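Local atomic coordinates of glycoside hydrolase family protein (Novosphingobium sp. PP1Y, PDB entry 6Q2F), a protein that probably hydrolyses terminal alpha-L-rhamnose units from rhamnosides. Residues 618-630 / 742-754. Residues are numbered along the deposited sequence; the frame is centred on the assembly and turned at random.
Sequences PRQTLIADMKGAA and APLTGLYGDEPVA
The start of helix 620-636, a helix on the outside of the (beta/alpha)8 barrel, packs against short helix 744-747 and the loop after it through Q620, T621 and A624. The backbones come close at T621 and G749, whose CA atoms are 3.9 Å apart. No direct hydrogen bond joins the segments; two waters bridge them. Water 2 accepts a hydrogen bond from T621 N and donates one to G749 O. Water 1 sits between two carbonyls, 2.8 Å from Q620 O and 2.7 Å from Y748 O. One helical turn on from Q620, A624 CB rests on the carbonyl of L744 and meets Y748 CB at 3.9 Å. G628 lets L744 in close, with L744 CD1 3.6 Å from G628 CA. The T621 side chain crosses that of T745 at a slant. T621 OG1 is turned opposite its own backbone N (chi1 -173°) and touches T745 CB at 3.5 Å. The same OG1 bonds to E586 O and H588 N, while T745 OG1 bonds to H588 O, so both threonines hold the chain next to sodium ligand E586. T745 CG2 also lies against D625 CB, at 3.8 Å, and the D625 carboxylate forms a salt bridge with R599. At the start of the helix, the bend at chi2 (-58°) brings the Q620 amide slantwise to the P752 ring, with OE1 3.2 Å from P752 CB, while CG lies against D750 O. With an alanine here, the amide and CG are gone, and P752 and the D750 carbonyl would probably lose much of their cover from the helix. Helix 620-636 links barrel strands 604-610 and 642-649, with L622 and M626 packed on the first of these and I623 on helix 657-670. On the other side, L744 and V753 reach strand 762-765, so the contact joins the barrel to the next mixed sheet.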
loop_
_atom_site.group_PDB
_atom_site.type_symbol
_atom_site.label_atom_id
_atom_site.label_comp_id
_atom_site.label_asym_id
_atom_site.label_seq_id
_atom_site.Cartn_x
_atom_site.Cartn_y
_atom_site.Cartn_z
ATOM N N PRO A 618 -4.984 -8.213 -9.827
ATOM C CA PRO A 618 -4.054 -7.527 -8.923
ATOM C C PRO A 618 -4.286 -7.927 -7.473
ATOM O O PRO A 618 -5.335 -8.452 -7.100
ATOM C CB PRO A 618 -4.377 -6.048 -9.142
ATOM C CG PRO A 618 -5.855 -6.059 -9.503
ATOM C CD PRO A 618 -6.031 -7.315 -10.348
ATOM N N ARG A 619 -3.275 -7.678 -6.650
ATOM C CA ARG A 619 -3.464 -7.776 -5.210
ATOM C C ARG A 619 -4.440 -6.701 -4.766
ATOM O O ARG A 619 -4.175 -5.509 -4.945
ATOM C CB ARG A 619 -2.128 -7.627 -4.498
ATOM C CG ARG A 619 -1.164 -8.784 -4.814
ATOM C CD ARG A 619 0.218 -8.470 -4.235
ATOM N NE ARG A 619 0.168 -8.172 -2.802
ATOM C CZ ARG A 619 1.067 -7.428 -2.168
ATOM N NH1 ARG A 619 2.070 -6.882 -2.847
ATOM N NH2 ARG A 619 0.955 -7.213 -0.862
ATOM N N GLN A 620 -5.571 -7.127 -4.202
ATOM C CA GLN A 620 -6.633 -6.189 -3.838
ATOM C C GLN A 620 -6.125 -5.103 -2.894
ATOM O O GLN A 620 -6.513 -3.939 -3.022
ATOM C CB GLN A 620 -7.804 -6.942 -3.217
ATOM C CG GLN A 620 -8.486 -7.895 -4.212
ATOM C CD GLN A 620 -9.000 -7.173 -5.443
ATOM O OE1 GLN A 620 -9.611 -6.111 -5.344
ATOM N NE2 GLN A 620 -8.735 -7.735 -6.611
ATOM N N THR A 621 -5.232 -5.451 -1.959
ATOM C CA THR A 621 -4.770 -4.444 -1.008
ATOM C C THR A 621 -4.098 -3.277 -1.721
ATOM O O THR A 621 -4.121 -2.142 -1.224
ATOM C CB THR A 621 -3.824 -5.078 0.020
ATOM O OG1 THR A 621 -3.509 -4.121 1.036
ATOM C CG2 THR A 621 -2.530 -5.592 -0.637
ATOM N N LEU A 622 -3.518 -3.531 -2.892
ATOM C CA LEU A 622 -2.827 -2.490 -3.641
ATOM C C LEU A 622 -3.799 -1.610 -4.416
ATOM O O LEU A 622 -3.480 -0.459 -4.713
ATOM C CB LEU A 622 -1.801 -3.131 -4.583
ATOM C CG LEU A 622 -0.720 -3.950 -3.855
ATOM C CD1 LEU A 622 0.376 -4.419 -4.804
ATOM C CD2 LEU A 622 -0.116 -3.114 -2.754
ATOM N N ILE A 623 -4.968 -2.144 -4.776
ATOM C CA ILE A 623 -6.033 -1.309 -5.331
ATOM C C ILE A 623 -6.513 -0.317 -4.273
ATOM O O ILE A 623 -6.574 0.891 -4.507
ATOM C CB ILE A 623 -7.192 -2.184 -5.846
ATOM C CG1 ILE A 623 -6.722 -3.206 -6.907
ATOM C CG2 ILE A 623 -8.344 -1.307 -6.328
ATOM C CD1 ILE A 623 -6.019 -2.619 -8.123
ATOM N N ALA A 624 -6.843 -0.829 -3.082
ATOM C CA ALA A 624 -7.222 0.042 -1.966
ATOM C C ALA A 624 -6.115 1.034 -1.632
ATOM O O ALA A 624 -6.387 2.215 -1.393
ATOM C CB ALA A 624 -7.570 -0.804 -0.739
ATOM N N ASP A 625 -4.859 0.572 -1.647
ATOM C CA ASP A 625 -3.725 1.446 -1.349
ATOM C C ASP A 625 -3.692 2.640 -2.297
ATOM O O ASP A 625 -3.542 3.796 -1.868
ATOM C CB ASP A 625 -2.424 0.637 -1.438
ATOM C CG ASP A 625 -1.200 1.427 -0.993
ATOM O OD1 ASP A 625 -1.334 2.308 -0.118
ATOM O OD2 ASP A 625 -0.101 1.167 -1.550
HETATM N N MSE A 626 -3.847 2.381 -3.596
HETATM C CA MSE A 626 -3.819 3.433 -4.601
HETATM C C MSE A 626 -5.054 4.325 -4.539
HETATM O O MSE A 626 -4.979 5.533 -4.766
HETATM C CB MSE A 626 -3.707 2.833 -6.010
HETATM C CG MSE A 626 -2.336 2.295 -6.396
HETATM SE SE MSE A 626 -2.409 1.609 -8.272
HETATM C CE MSE A 626 -3.481 0.010 -7.993
ATOM N N LYS A 627 -6.209 3.713 -4.288
ATOM C CA LYS A 627 -7.433 4.500 -4.241
ATOM C C LYS A 627 -7.407 5.421 -3.028
ATOM O O LYS A 627 -7.804 6.589 -3.112
ATOM C CB LYS A 627 -8.657 3.577 -4.214
ATOM C CG LYS A 627 -9.991 4.295 -4.497
ATOM C CD LYS A 627 -10.039 4.904 -5.892
ATOM C CE LYS A 627 -11.426 5.555 -6.175
ATOM N NZ LYS A 627 -11.427 6.220 -7.513
ATOM N N GLY A 628 -6.879 4.926 -1.907
ATOM C CA GLY A 628 -6.680 5.790 -0.753
ATOM C C GLY A 628 -5.737 6.931 -1.056
ATOM O O GLY A 628 -6.008 8.084 -0.721
ATOM N N ALA A 629 -4.607 6.628 -1.689
ATOM C CA ALA A 629 -3.653 7.689 -1.985
ATOM C C ALA A 629 -4.252 8.702 -2.956
ATOM O O ALA A 629 -4.046 9.910 -2.807
ATOM C CB ALA A 629 -2.356 7.098 -2.547
ATOM N N ALA A 630 -4.996 8.226 -3.964
ATOM C CA ALA A 630 -5.612 9.160 -4.900
ATOM C C ALA A 630 -6.637 10.028 -4.184
ATOM O O ALA A 630 -6.711 11.238 -4.427
ATOM C CB ALA A 630 -6.267 8.410 -6.063
ATOM N N ALA A 742 -11.022 0.045 10.697
ATOM C CA ALA A 742 -9.916 -0.410 9.862
ATOM C C ALA A 742 -9.630 0.486 8.661
ATOM O O ALA A 742 -10.545 1.028 8.040
ATOM C CB ALA A 742 -10.156 -1.843 9.406
ATOM N N PRO A 743 -8.348 0.628 8.340
ATOM C CA PRO A 743 -7.916 1.436 7.200
ATOM C C PRO A 743 -8.404 0.813 5.893
ATOM O O PRO A 743 -8.990 -0.263 5.862
ATOM C CB PRO A 743 -6.386 1.403 7.312
ATOM C CG PRO A 743 -6.108 0.051 7.927
ATOM C CD PRO A 743 -7.238 -0.155 8.920
ATOM N N LEU A 744 -8.138 1.517 4.796
ATOM C CA LEU A 744 -8.626 1.071 3.493
ATOM C C LEU A 744 -7.946 -0.228 3.059
ATOM O O LEU A 744 -8.609 -1.148 2.562
ATOM C CB LEU A 744 -8.416 2.174 2.462
ATOM C CG LEU A 744 -9.305 3.404 2.665
ATOM C CD1 LEU A 744 -8.771 4.583 1.875
ATOM C CD2 LEU A 744 -10.739 3.100 2.217
ATOM N N THR A 745 -6.625 -0.336 3.264
ATOM C CA THR A 745 -5.954 -1.599 2.964
ATOM C C THR A 745 -6.388 -2.701 3.914
ATOM O O THR A 745 -6.134 -3.873 3.636
ATOM C CB THR A 745 -4.428 -1.453 3.037
ATOM O OG1 THR A 745 -4.054 -0.837 4.281
ATOM C CG2 THR A 745 -3.911 -0.596 1.870
ATOM N N GLY A 746 -7.013 -2.344 5.033
ATOM C CA GLY A 746 -7.582 -3.323 5.936
ATOM C C GLY A 746 -8.977 -3.717 5.502
ATOM O O GLY A 746 -9.258 -4.904 5.315
ATOM N N LEU A 747 -9.857 -2.723 5.316
ATOM C CA LEU A 747 -11.225 -3.027 4.904
ATOM C C LEU A 747 -11.240 -3.813 3.602
ATOM O O LEU A 747 -12.021 -4.756 3.442
ATOM C CB LEU A 747 -12.029 -1.739 4.730
ATOM C CG LEU A 747 -12.436 -0.896 5.951
ATOM C CD1 LEU A 747 -12.988 0.456 5.479
ATOM C CD2 LEU A 747 -13.479 -1.637 6.812
ATOM N N TYR A 748 -10.370 -3.442 2.669
ATOM C CA TYR A 748 -10.419 -3.938 1.305
ATOM C C TYR A 748 -9.108 -4.622 0.920
ATOM O O TYR A 748 -8.748 -4.684 -0.256
ATOM C CB TYR A 748 -10.768 -2.785 0.359
ATOM C CG TYR A 748 -12.001 -2.046 0.839
ATOM C CD1 TYR A 748 -13.206 -2.723 1.024
ATOM C CD2 TYR A 748 -11.959 -0.689 1.138
ATOM C CE1 TYR A 748 -14.336 -2.070 1.483
ATOM C CE2 TYR A 748 -13.094 -0.010 1.587
ATOM C CZ TYR A 748 -14.271 -0.710 1.761
ATOM O OH TYR A 748 -15.401 -0.054 2.230
ATOM N N GLY A 749 -8.394 -5.144 1.925
ATOM C CA GLY A 749 -7.141 -5.850 1.696
ATOM C C GLY A 749 -7.319 -7.166 0.977
ATOM O O GLY A 749 -6.424 -7.584 0.237
ATOM N N ASP A 750 -8.471 -7.808 1.154
ATOM C CA ASP A 750 -8.773 -9.083 0.517
ATOM C C ASP A 750 -9.932 -8.980 -0.456
ATOM O O ASP A 750 -9.828 -9.458 -1.595
ATOM C CB ASP A 750 -9.082 -10.129 1.595
ATOM C CG ASP A 750 -7.902 -10.380 2.506
ATOM O OD1 ASP A 750 -6.808 -10.714 2.001
ATOM O OD2 ASP A 750 -8.068 -10.235 3.726
ATOM N N GLU A 751 -11.035 -8.371 -0.037
ATOM C CA GLU A 751 -12.193 -8.194 -0.883
ATOM C C GLU A 751 -12.309 -6.737 -1.288
ATOM O O GLU A 751 -12.268 -5.857 -0.416
ATOM C CB GLU A 751 -13.454 -8.642 -0.146
ATOM C CG GLU A 751 -13.416 -10.114 0.229
ATOM C CD GLU A 751 -14.679 -10.583 0.918
ATOM O OE1 GLU A 751 -15.432 -9.727 1.441
ATOM O OE2 GLU A 751 -14.922 -11.812 0.930
ATOM N N PRO A 752 -12.437 -6.436 -2.577
ATOM C CA PRO A 752 -12.570 -5.038 -2.986
ATOM C C PRO A 752 -13.878 -4.446 -2.487
ATOM O O PRO A 752 -14.822 -5.151 -2.137
ATOM C CB PRO A 752 -12.540 -5.104 -4.510
ATOM C CG PRO A 752 -13.069 -6.473 -4.818
ATOM C CD PRO A 752 -12.553 -7.364 -3.714
ATOM N N VAL A 753 -13.915 -3.123 -2.439
ATOM C CA VAL A 753 -15.124 -2.428 -2.017
ATOM C C VAL A 753 -16.267 -2.863 -2.941
ATOM O O VAL A 753 -16.172 -2.759 -4.172
ATOM C CB VAL A 753 -14.887 -0.900 -1.991
ATOM C CG1 VAL A 753 -14.619 -0.321 -3.415
ATOM C CG2 VAL A 753 -16.034 -0.183 -1.294
ATOM N N ALA A 754 -17.317 -3.452 -2.367
ATOM C CA ALA A 754 -18.420 -3.970 -3.178
ATOM C C ALA A 754 -19.545 -2.964 -3.324
ATOM O O ALA A 754 -20.537 -3.258 -3.989
ATOM C CB ALA A 754 -18.969 -5.268 -2.574
HETATM O O HOH W 1 -9.335 -3.889 -2.734
HETATM O O HOH W 2 -4.330 -8.297 -1.438
#